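Local structure of methylthioribose-1-phosphate isomerase (Saccharomyces cerevisiae, 1W2W) at residues 52-57 and 109-114. The protein catalyses the interconversion of methylthioribose-1-phosphate and methylthioribulose-1-phosphate, a step of the methionine salvage pathway. Sequence-based numbering, arbitrary orientation.
Sequences GAPAIA and AVNLSN. With SO4 (sulfate ion), chain I.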
ATOM      1  N   GLY A  52      12.272 -13.228  -5.853  1.00 10.38           N
ATOM      2  CA  GLY A  52      12.766 -13.830  -4.626  1.00 10.76           C
ATOM      3  C   GLY A  52      14.251 -14.104  -4.744  1.00 10.65           C
ATOM      4  O   GLY A  52      14.696 -14.763  -5.686  1.00 10.73           O
ATOM      5  N   ALA A  53      15.030 -13.599  -3.793  1.00  9.75           N
ATOM      6  CA  ALA A  53      16.482 -13.596  -3.990  1.00 12.07           C
ATOM      7  C   ALA A  53      17.090 -14.970  -4.320  1.00 11.18           C
ATOM      8  O   ALA A  53      17.820 -15.098  -5.313  1.00 11.45           O
ATOM      9  CB  ALA A  53      17.204 -12.953  -2.804  1.00 11.48           C
ATOM     10  N   PRO A  54      16.830 -15.991  -3.502  1.00 10.13           N
ATOM     11  CA  PRO A  54      17.373 -17.315  -3.807  1.00 10.83           C
ATOM     12  C   PRO A  54      16.788 -17.930  -5.068  1.00 10.31           C
ATOM     13  O   PRO A  54      17.550 -18.541  -5.817  1.00 10.12           O
ATOM     14  CB  PRO A  54      17.046 -18.143  -2.555  1.00 10.78           C
ATOM     15  CG  PRO A  54      16.786 -17.085  -1.474  1.00 11.97           C
ATOM     16  CD  PRO A  54      16.071 -15.986  -2.234  1.00 10.30           C
ATOM     17  N   ALA A  55      15.488 -17.787  -5.318  1.00  9.03           N
ATOM     18  CA  ALA A  55      14.924 -18.313  -6.559  1.00 10.07           C
ATOM     19  C   ALA A  55      15.583 -17.712  -7.793  1.00 10.77           C
ATOM     20  O   ALA A  55      15.812 -18.405  -8.799  1.00 11.57           O
ATOM     21  CB  ALA A  55      13.411 -18.082  -6.609  1.00  9.33           C
ATOM     22  N   ILE A  56      15.886 -16.419  -7.726  1.00 10.57           N
ATOM     23  CA  ILE A  56      16.597 -15.762  -8.820  1.00 10.82           C
ATOM     24  C   ILE A  56      17.943 -16.441  -9.087  1.00 11.54           C
ATOM     25  O   ILE A  56      18.261 -16.759 -10.242  1.00 11.71           O
ATOM     26  CB  ILE A  56      16.771 -14.267  -8.520  1.00 10.71           C
ATOM     27  CG1 ILE A  56      15.406 -13.569  -8.538  1.00  9.72           C
ATOM     28  CG2 ILE A  56      17.786 -13.630  -9.489  1.00 10.73           C
ATOM     29  CD1 ILE A  56      15.408 -12.192  -7.915  1.00 11.18           C
ATOM     30  N   ALA A  57      18.721 -16.656  -8.025  1.00 11.55           N
ATOM     31  CA  ALA A  57      20.004 -17.355  -8.143  1.00 11.45           C
ATOM     32  C   ALA A  57      19.848 -18.766  -8.692  1.00 11.62           C
ATOM     33  O   ALA A  57      20.656 -19.231  -9.506  1.00 11.47           O
ATOM     34  CB  ALA A  57      20.713 -17.393  -6.804  1.00 11.07           C
ATOM     35  N   ALA A 109      19.550  -7.926  -5.212  1.00  9.35           N
ATOM     36  CA  ALA A 109      19.794  -9.171  -4.487  1.00 11.22           C
ATOM     37  C   ALA A 109      21.121  -9.792  -4.902  1.00 10.30           C
ATOM     38  O   ALA A 109      21.410  -9.917  -6.099  1.00 11.27           O
ATOM     39  CB  ALA A 109      18.649 -10.184  -4.689  1.00 10.18           C
ATOM     40  N   VAL A 110      21.903 -10.196  -3.904  1.00 10.38           N
ATOM     41  CA  VAL A 110      23.277 -10.620  -4.131  1.00 10.18           C
ATOM     42  C   VAL A 110      23.382 -12.106  -4.438  1.00 10.17           C
ATOM     43  O   VAL A 110      24.408 -12.555  -4.941  1.00 10.91           O
ATOM     44  CB  VAL A 110      24.189 -10.231  -2.944  1.00  9.67           C
ATOM     45  CG1 VAL A 110      23.860 -11.068  -1.707  1.00 10.67           C
ATOM     46  CG2 VAL A 110      25.674 -10.322  -3.314  1.00 11.41           C
ATOM     47  N   ASN A 111      22.332 -12.870  -4.143  1.00 10.07           N
ATOM     48  CA  ASN A 111      22.392 -14.320  -4.348  1.00 10.30           C
ATOM     49  C   ASN A 111      22.867 -14.689  -5.745  1.00 11.56           C
ATOM     50  O   ASN A 111      23.711 -15.576  -5.918  1.00 11.84           O
ATOM     51  CB  ASN A 111      21.031 -14.953  -4.061  1.00  9.16           C
ATOM     52  CG  ASN A 111      20.661 -14.832  -2.605  1.00  9.80           C
ATOM     53  OD1 ASN A 111      20.492 -13.715  -2.109  1.00 11.49           O
ATOM     54  ND2 ASN A 111      20.559 -15.971  -1.903  1.00  9.85           N
ATOM     55  N   LEU A 112      22.332 -13.996  -6.745  1.00 12.00           N
ATOM     56  CA  LEU A 112      22.674 -14.320  -8.123  1.00 12.83           C
ATOM     57  C   LEU A 112      24.178 -14.162  -8.372  1.00 12.59           C
ATOM     58  O   LEU A 112      24.818 -15.082  -8.884  1.00 12.01           O
ATOM     59  CB  LEU A 112      21.849 -13.485  -9.108  1.00 12.93           C
ATOM     60  CG  LEU A 112      22.116 -13.717 -10.605  1.00 13.54           C
ATOM     61  CD1 LEU A 112      21.746 -15.159 -10.964  1.00 12.13           C
ATOM     62  CD2 LEU A 112      21.376 -12.698 -11.499  1.00 14.67           C
ATOM     63  N   SER A 113      24.728 -13.008  -8.002  1.00 13.38           N
ATOM     64  CA  SER A 113      26.169 -12.761  -8.143  1.00 13.14           C
ATOM     65  C   SER A 113      26.964 -13.835  -7.421  1.00 14.52           C
ATOM     66  O   SER A 113      27.943 -14.377  -7.954  1.00 12.81           O
ATOM     67  CB  SER A 113      26.546 -11.365  -7.626  1.00 14.10           C
ATOM     68  OG  SER A 113      27.964 -11.173  -7.588  1.00 14.26           O
ATOM     69  N   ASN A 114      26.549 -14.152  -6.196  1.00 13.44           N
ATOM     70  CA  ASN A 114      27.270 -15.151  -5.426  1.00 12.79           C
ATOM     71  C   ASN A 114      27.348 -16.509  -6.130  1.00 14.71           C
ATOM     72  O   ASN A 114      28.392 -17.173  -6.123  1.00 14.42           O
ATOM     73  CB  ASN A 114      26.687 -15.269  -4.014  1.00 13.47           C
ATOM     74  CG  ASN A 114      27.078 -14.089  -3.125  1.00 14.61           C
ATOM     75  OD1 ASN A 114      28.051 -13.374  -3.400  1.00 14.25           O
ATOM     76  ND2 ASN A 114      26.315 -13.880  -2.056  1.00 13.09           N
TER
HETATM   77  S   SO4 I1212      11.718  -9.551  -5.167  1.00 12.07           S
HETATM   78  O1  SO4 I1212      12.633 -10.398  -5.939  1.00 11.67           O
HETATM   79  O2  SO4 I1212      11.782  -8.193  -5.710  1.00 14.99           O
HETATM   80  O3  SO4 I1212      10.360 -10.042  -5.312  1.00 12.20           O
HETATM   81  O4  SO4 I1212      12.148  -9.538  -3.774  1.00 16.75           O
HETATM   82  O   HOH W   1      19.473 -13.027  -6.505  1.00 12.96           O
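A53, P54, I56 and A57 pack against A109, N111 and L112 where the start of helix 53-73 meets the loop and first turn leading into helix 111-124, in the N-terminal half of the isomerase, a member of the eIF-2B alpha/beta/delta family. Two pairs are apolar: CB of A53 lies 3.6 Å from CB of A109, and L112 and I56 cross at about a right angle, CG2 of I56 touching CB of L112. With CG anti to its backbone N (chi1 180°), L112 lays CD1 3.9 Å from the carbonyl O of I56. N111 packs by van der Waals contact: its CB rests on A53 O and sits 3.7 Å from CB of A57, OD1 comes within 3.4 Å of CB of A53, and ND2 lies beside CA and CG of P54. The hydrogen bond of OD1 goes instead to a polar side chain of a neighbouring chain. Replacing N111 by alanine is likely to leave that partner without its mate and open a gap beside A53 and P54. At the N-cap, G52 N donates to sulfate O1 (2.9 Å, 169°); the ion, probably picked up during crystallisation, is also hydrogen-bonded to R51 NE and R106 NH2 of this chain and to residues of a neighbouring chain. No direct hydrogen bond joins the two segments; one water links them, donating to A53 O at 2.9 Å and accepting from L112 N at 3.0 Å.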